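Local structure of endoglucanase (2C4X) at residues T200-G203 with Y204-K208; L217-P220 with E221-P225; L152-G156 with G157-V161. The protein forms the C-terminal PKD and CBM44 modules of a cellulosomal endoglucanase, the CBM44 module probably recognising beta-glucan chains, including xyloglucan, while the whole enzyme presumably cleaves cellulose. The protein carries 1 engineered substitution. All blocks are in the same frame, centred on the assembly; numbering follows the deposited sequence.

How the contacts relate
All three contacts sit in the CBM44 beta-sandwich, each where the chain leaves a strand of one five-stranded sheet and crosses to the other. Contact 3 follows strand 148-155, contact 1 strand 198-203 and contact 2 strand 211-218. Contacts 2 and 3 are neighbours, with centres about 13 Å apart and Leu219 CD2 lying 3.6 Å from Val160 CG2. Contact 1 has its centre about 23 Å from the centres of both others. It still meets contact 2 where Thr200 OG1 packs 3.5 Å from Leu217 CD1, but its nearest atoms stay about 12 Å from contact 3. None of the three lies at a calcium site.

Contact 1 of 3, residues T200-G203 with Y204-K208; sequences TWKG and YTMVK
Trp201 and Met206, the latter present as selenomethionine, form a Met-aromatic contact in the chain leading out of strand 198-203. The selenium SE of Met206 lies 5.4 Å from the centroid of the six-membered ring of Trp201 and 65° off its normal, an oblique approach, and the two side chains cross at about a right angle. Among apolar contacts, the methyl CE of Met206 reaches Trp201 CZ3 at 4.2 Å. It sits closer still to the backbone, 3.2 Å from Gly203 N and 3.6 Å from Lys202 CA. The Met206 chain bends at its last torsion (chi3 -48°), which folds CE back over the strand backbone. Val207 CG2 packs 3.9 Å from Lys202 CB. The polar part is a backbone bond from Met206 N to Gly203 O, 2.9 Å long. Gly203 N lies 3.6 Å above one Trp201 face, towards its rim. Outside the segments, Tyr204 OH bonds Pro173 O and Ala176 N, tying the loop to the chain after strand 165-172. The i to i+3 bond thus closes a tight turn after Gly203, while the methionine side chain, its selenium standing in for the natural sulfur, lies against both indole and backbone.

Contact 2 of 3, residues L217-P220 with E221-P225; sequences LTLP and EDVDP
Leu219 and Val223 pack across a type I beta turn that runs from Pro220 to Val223, in the loop that carries the chain from strand 211-218 of one sheet of the sandwich towards strand 229-238 of the other. Their side chains cross at about a right angle, the branch CD1 of Leu219 meeting CG2 of Val223 at 3.8 Å. Leu219 extends CG anti to its own backbone N (chi1 180°), which brings CD1 to Val223, while CD2 packs on Val160 of contact 3. Val223 has CG1 anti to its N (chi1 171°), which leaves CG2 beside that N, where it faces back into the turn. The same methyl serves Pro220 as well: it comes within 4.1 Å of Pro220 CD, the two side chains meeting at a slant. On the outer part of the turn, Asp222 folds its carboxylate back towards the proline, and OD1 rests 3.6 Å from Pro220 CB, a van der Waals approach. The turn is closed by the bond from Val223 N to Pro220 O, nearly straight at 166° but weak at 3.4 Å; beside it, Val223 CG2 packs on Leu219 and Pro220. The buried side of the turn continues into the sandwich: Leu219 and Val223 both touch Pro187, Leu219 also reaches Ile185 and Met166, and Val223 meets Leu196. Besides these carbon contacts, Val223 CG2 lies 3.4 Å from the carbonyl oxygen of Pro220.

Contact 3 of 3, residues L152-G156 with G157-V161; sequences LKLDG and GTIVV
Ile159 holds CG1 beside its backbone N (chi1 -53°) and runs on nearly straight to CD1 (chi2 170°), which sends that methyl across the bend to Leu154. Leu154 has CG roughly anti to its own N, and a second torsion off the staggered positions (chi2 -138°) turns CD1 toward Ile159. The two CD1 atoms of Leu154 and Ile159 meet at 3.8 Å, methyl against methyl, with the side chains passing each other at a slant. The same isoleucine methyl touches the backbone too, at 3.8 Å from Leu154 O and 4.2 Å from Gly156 CA. Between the two residues the chain bends through Gly156 and Gly157. The peptide between Asp155 and Gly156 is cis, a rare conformation where no proline follows, and the positive phi of Gly156 suits a residue without a side chain. Two glutamines of strand 229-238 supply polar partners for the bend: Gln229 receives Ile159 N on OE1 and gives NE2 to Val160 O, while Asp155 OD1 bonds Gln230 NE2. Ile159 also packs on Met231 and Trp252, and Leu154 on Phe103. The bend belongs to the crossover by which strand 148-155 of one antiparallel sheet connects to strand 165-172 of the other, as in the beta-sandwich fold of carbohydrate-binding modules.

Contact 1 of 3, residues T200-G203 with Y204-K208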
loop_
_atom_site.group_PDB
_atom_site.type_symbol
_atom_site.label_atom_id
_atom_site.label_comp_id
_atom_site.label_asym_id
_atom_site.label_seq_id
_atom_site.Cartn_x
_atom_site.Cartn_y
_atom_site.Cartn_z
ATOM N N THR A 200 0.574 7.886 13.855
ATOM C CA THR A 200 0.761 8.820 12.757
ATOM C C THR A 200 -0.389 9.822 12.776
ATOM O O THR A 200 -1.471 9.579 12.239
ATOM C CB THR A 200 0.916 8.090 11.416
ATOM O OG1 THR A 200 2.012 7.171 11.524
ATOM C CG2 THR A 200 1.209 9.084 10.276
ATOM N N TRP A 201 -0.133 10.950 13.428
ATOM C CA TRP A 201 -1.138 11.972 13.653
ATOM C C TRP A 201 -1.428 12.738 12.358
ATOM O O TRP A 201 -0.511 13.262 11.717
ATOM C CB TRP A 201 -0.666 12.918 14.759
ATOM C CG TRP A 201 -1.712 13.864 15.238
ATOM C CD1 TRP A 201 -2.625 13.646 16.234
ATOM C CD2 TRP A 201 -1.961 15.190 14.745
ATOM N NE1 TRP A 201 -3.420 14.759 16.398
ATOM C CE2 TRP A 201 -3.042 15.716 15.492
ATOM C CE3 TRP A 201 -1.369 15.985 13.752
ATOM C CZ2 TRP A 201 -3.550 17.001 15.274
ATOM C CZ3 TRP A 201 -1.878 17.264 13.531
ATOM C CH2 TRP A 201 -2.956 17.758 14.293
ATOM N N LYS A 202 -2.704 12.763 11.969
ATOM C CA LYS A 202 -3.174 13.552 10.826
ATOM C C LYS A 202 -4.293 14.480 11.273
ATOM O O LYS A 202 -5.312 14.020 11.786
ATOM C CB LYS A 202 -3.702 12.647 9.705
ATOM C CG LYS A 202 -2.667 11.741 9.064
ATOM C CD LYS A 202 -1.667 12.525 8.223
ATOM C CE LYS A 202 -0.806 11.586 7.384
ATOM N NZ LYS A 202 0.478 12.221 6.963
ATOM N N GLY A 203 -4.101 15.781 11.088
ATOM C CA GLY A 203 -5.164 16.751 11.328
ATOM C C GLY A 203 -6.258 16.588 10.290
ATOM O O GLY A 203 -5.992 16.196 9.147
ATOM N N TYR A 204 -7.490 16.884 10.686
ATOM C CA TYR A 204 -8.640 16.734 9.796
ATOM C C TYR A 204 -8.547 17.606 8.535
ATOM O O TYR A 204 -9.100 17.253 7.494
ATOM C CB TYR A 204 -9.936 17.017 10.553
ATOM C CG TYR A 204 -11.198 16.647 9.806
ATOM C CD1 TYR A 204 -11.305 15.430 9.129
ATOM C CD2 TYR A 204 -12.299 17.502 9.802
ATOM C CE1 TYR A 204 -12.467 15.083 8.456
ATOM C CE2 TYR A 204 -13.468 17.163 9.133
ATOM C CZ TYR A 204 -13.542 15.956 8.462
ATOM O OH TYR A 204 -14.693 15.615 7.802
ATOM N N THR A 205 -7.842 18.731 8.632
ATOM C CA THR A 205 -7.637 19.612 7.479
ATOM C C THR A 205 -6.542 19.101 6.537
ATOM O O THR A 205 -6.459 19.537 5.397
ATOM C CB THR A 205 -7.304 21.059 7.898
ATOM O OG1 THR A 205 -6.053 21.083 8.593
ATOM C CG2 THR A 205 -8.399 21.641 8.786
HETATM N N MSE A 206 -5.719 18.172 7.018
HETATM C CA MSE A 206 -4.584 17.637 6.258
HETATM C C MSE A 206 -4.920 16.288 5.632
HETATM O O MSE A 206 -4.026 15.521 5.253
HETATM C CB MSE A 206 -3.374 17.454 7.178
HETATM C CG MSE A 206 -3.431 18.268 8.451
HETATM SE SE MSE A 206 -1.768 18.262 9.471
HETATM C CE MSE A 206 -1.356 16.342 9.492
ATOM N N VAL A 207 -6.213 16.006 5.528
ATOM C CA VAL A 207 -6.706 14.699 5.121
ATOM C C VAL A 207 -7.537 14.828 3.836
ATOM O O VAL A 207 -8.200 15.846 3.626
ATOM C CB VAL A 207 -7.513 14.054 6.295
ATOM C CG1 VAL A 207 -8.713 13.261 5.809
ATOM C CG2 VAL A 207 -6.593 13.203 7.183
ATOM N N LYS A 208 -7.474 13.808 2.978
ATOM C CA LYS A 208 -8.341 13.728 1.798
ATOM C C LYS A 208 -9.728 13.248 2.208
ATOM O O LYS A 208 -9.929 12.063 2.483
ATOM C CB LYS A 208 -7.764 12.783 0.737
ATOM C CG LYS A 208 -6.461 13.246 0.103
ATOM C CD LYS A 208 -6.156 12.460 -1.167
ATOM C CE LYS A 208 -5.818 11.001 -0.868
ATOM N NZ LYS A 208 -5.986 10.142 -2.081
#

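Contact 2 of 3, residues L217-P220 with E221-P225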
loop_
_atom_site.group_PDB
_atom_site.type_symbol
_atom_site.label_atom_id
_atom_site.label_comp_id
_atom_site.label_asym_id
_atom_site.label_seq_id
_atom_site.Cartn_x
_atom_site.Cartn_y
_atom_site.Cartn_z
ATOM N N LEU A 217 2.750 3.636 9.356
ATOM C CA LEU A 217 3.169 3.728 10.748
ATOM C C LEU A 217 4.261 2.696 11.012
ATOM O O LEU A 217 4.099 1.524 10.672
ATOM C CB LEU A 217 1.964 3.482 11.659
ATOM C CG LEU A 217 2.223 3.327 13.160
ATOM C CD1 LEU A 217 2.752 4.611 13.758
ATOM C CD2 LEU A 217 0.968 2.891 13.851
ATOM N N THR A 218 5.370 3.129 11.605
ATOM C CA THR A 218 6.447 2.209 11.966
ATOM C C THR A 218 6.497 1.945 13.469
ATOM O O THR A 218 6.527 2.888 14.277
ATOM C CB THR A 218 7.824 2.716 11.473
ATOM O OG1 THR A 218 7.751 2.971 10.072
ATOM C CG2 THR A 218 8.923 1.685 11.727
ATOM N N LEU A 219 6.485 0.664 13.839
ATOM C CA LEU A 219 6.824 0.264 15.202
ATOM C C LEU A 219 8.351 0.332 15.326
ATOM O O LEU A 219 9.049 -0.369 14.601
ATOM C CB LEU A 219 6.313 -1.153 15.506
ATOM C CG LEU A 219 6.620 -1.695 16.914
ATOM C CD1 LEU A 219 5.844 -0.905 17.976
ATOM C CD2 LEU A 219 6.314 -3.184 17.030
ATOM N N PRO A 220 8.876 1.197 16.222
ATOM C CA PRO A 220 10.331 1.365 16.328
ATOM C C PRO A 220 11.080 0.073 16.668
ATOM O O PRO A 220 10.556 -0.795 17.375
ATOM C CB PRO A 220 10.487 2.392 17.457
ATOM C CG PRO A 220 9.187 3.126 17.476
ATOM C CD PRO A 220 8.156 2.084 17.156
ATOM N N GLU A 221 12.305 -0.030 16.167
ATOM C CA GLU A 221 13.139 -1.220 16.347
ATOM C C GLU A 221 13.511 -1.572 17.797
ATOM O O GLU A 221 13.804 -2.733 18.096
ATOM C CB GLU A 221 14.410 -1.084 15.510
ATOM C CG GLU A 221 14.695 -2.317 14.692
ATOM C CD GLU A 221 15.122 -1.985 13.275
ATOM O OE1 GLU A 221 16.295 -1.581 13.089
ATOM O OE2 GLU A 221 14.287 -2.140 12.349
ATOM N N ASP A 222 13.508 -0.579 18.684
ATOM C CA ASP A 222 13.943 -0.788 20.073
ATOM C C ASP A 222 12.850 -1.258 21.048
ATOM O O ASP A 222 13.114 -1.434 22.236
ATOM C CB ASP A 222 14.673 0.455 20.619
ATOM C CG ASP A 222 13.779 1.692 20.690
ATOM O OD1 ASP A 222 12.613 1.645 20.239
ATOM O OD2 ASP A 222 14.252 2.727 21.208
ATOM N N VAL A 223 11.640 -1.463 20.538
ATOM C CA VAL A 223 10.526 -1.993 21.327
ATOM C C VAL A 223 10.793 -3.444 21.729
ATOM O O VAL A 223 11.266 -4.237 20.918
ATOM C CB VAL A 223 9.199 -1.910 20.519
ATOM C CG1 VAL A 223 8.061 -2.649 21.226
ATOM C CG2 VAL A 223 8.818 -0.459 20.266
ATOM N N ASP A 224 10.489 -3.794 22.976
ATOM C CA ASP A 224 10.574 -5.186 23.421
ATOM C C ASP A 224 9.618 -6.060 22.586
ATOM O O ASP A 224 8.403 -5.834 22.594
ATOM C CB ASP A 224 10.263 -5.286 24.920
ATOM C CG ASP A 224 10.602 -6.656 25.516
ATOM O OD1 ASP A 224 10.521 -7.680 24.812
ATOM O OD2 ASP A 224 10.924 -6.712 26.717
ATOM N N PRO A 225 10.166 -7.060 21.859
ATOM C CA PRO A 225 9.320 -7.893 20.986
ATOM C C PRO A 225 8.318 -8.792 21.734
ATOM O O PRO A 225 7.384 -9.303 21.121
ATOM C CB PRO A 225 10.334 -8.743 20.209
ATOM C CG PRO A 225 11.561 -8.771 21.064
ATOM C CD PRO A 225 11.587 -7.467 21.812
#

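Contact 3 of 3, residues L152-G156 with G157-V161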
loop_
_atom_site.group_PDB
_atom_site.type_symbol
_atom_site.label_atom_id
_atom_site.label_comp_id
_atom_site.label_asym_id
_atom_site.label_seq_id
_atom_site.Cartn_x
_atom_site.Cartn_y
_atom_site.Cartn_z
ATOM N N LEU A 152 -10.908 2.242 17.094
ATOM C CA LEU A 152 -11.156 0.961 16.458
ATOM C C LEU A 152 -9.850 0.194 16.641
ATOM O O LEU A 152 -8.822 0.589 16.088
ATOM C CB LEU A 152 -11.485 1.149 14.967
ATOM C CG LEU A 152 -11.696 -0.128 14.149
ATOM C CD1 LEU A 152 -12.827 -0.963 14.729
ATOM C CD2 LEU A 152 -11.934 0.190 12.674
ATOM N N LYS A 153 -9.887 -0.899 17.400
ATOM C CA LYS A 153 -8.656 -1.468 17.950
ATOM C C LYS A 153 -8.599 -3.000 17.933
ATOM O O LYS A 153 -9.627 -3.681 17.947
ATOM C CB LYS A 153 -8.434 -0.944 19.381
ATOM C CG LYS A 153 -9.392 -1.552 20.425
ATOM C CD LYS A 153 -9.244 -0.900 21.771
ATOM C CE LYS A 153 -10.183 -1.535 22.791
ATOM N NZ LYS A 153 -10.045 -0.836 24.113
ATOM N N LEU A 154 -7.375 -3.510 17.893
ATOM C CA LEU A 154 -7.096 -4.922 17.997
ATOM C C LEU A 154 -6.156 -5.124 19.189
ATOM O O LEU A 154 -5.034 -4.605 19.187
ATOM C CB LEU A 154 -6.389 -5.400 16.721
ATOM C CG LEU A 154 -6.467 -6.822 16.143
ATOM C CD1 LEU A 154 -5.078 -7.237 15.670
ATOM C CD2 LEU A 154 -7.076 -7.904 17.042
ATOM N N ASP A 155 -6.617 -5.845 20.209
ATOM C CA ASP A 155 -5.719 -6.360 21.237
ATOM C C ASP A 155 -5.402 -7.787 20.810
ATOM O O ASP A 155 -6.276 -8.625 20.707
ATOM C CB ASP A 155 -6.359 -6.345 22.630
ATOM C CG ASP A 155 -6.580 -4.945 23.166
ATOM O OD1 ASP A 155 -5.588 -4.258 23.543
ATOM O OD2 ASP A 155 -7.767 -4.541 23.234
ATOM N N GLY A 156 -4.139 -8.094 20.629
ATOM C CA GLY A 156 -3.109 -7.367 21.278
ATOM C C GLY A 156 -2.383 -8.425 22.062
ATOM O O GLY A 156 -2.426 -8.436 23.302
ATOM N N GLY A 157 -1.836 -9.366 21.291
ATOM C CA GLY A 157 -0.705 -10.206 21.663
ATOM C C GLY A 157 0.417 -9.601 20.835
ATOM O O GLY A 157 0.566 -8.381 20.804
ATOM N N THR A 158 1.190 -10.409 20.124
ATOM C CA THR A 158 2.241 -9.814 19.291
ATOM C C THR A 158 1.772 -9.687 17.835
ATOM O O THR A 158 1.670 -10.679 17.115
ATOM C CB THR A 158 3.623 -10.534 19.420
ATOM O OG1 THR A 158 4.015 -11.094 18.164
ATOM C CG2 THR A 158 3.603 -11.615 20.506
ATOM N N ILE A 159 1.463 -8.463 17.420
ATOM C CA ILE A 159 0.902 -8.225 16.092
ATOM C C ILE A 159 2.017 -8.087 15.046
ATOM O O ILE A 159 1.991 -8.758 14.018
ATOM C CB ILE A 159 -0.066 -7.010 16.085
ATOM C CG1 ILE A 159 -1.133 -7.180 17.178
ATOM C CG2 ILE A 159 -0.702 -6.824 14.699
ATOM C CD1 ILE A 159 -1.990 -5.950 17.442
ATOM N N VAL A 160 2.992 -7.224 15.320
ATOM C CA VAL A 160 4.133 -7.015 14.418
ATOM C C VAL A 160 5.461 -7.075 15.170
ATOM O O VAL A 160 5.518 -6.778 16.364
ATOM C CB VAL A 160 4.026 -5.673 13.631
ATOM C CG1 VAL A 160 2.807 -5.681 12.733
ATOM C CG2 VAL A 160 3.965 -4.478 14.567
ATOM N N VAL A 161 6.525 -7.481 14.480
ATOM C CA VAL A 161 7.856 -7.409 15.069
ATOM C C VAL A 161 8.337 -5.953 15.038
ATOM O O VAL A 161 7.978 -5.208 14.122
ATOM C CB VAL A 161 8.889 -8.377 14.394
ATOM C CG1 VAL A 161 8.396 -9.827 14.455
ATOM C CG2 VAL A 161 9.205 -7.962 12.962
#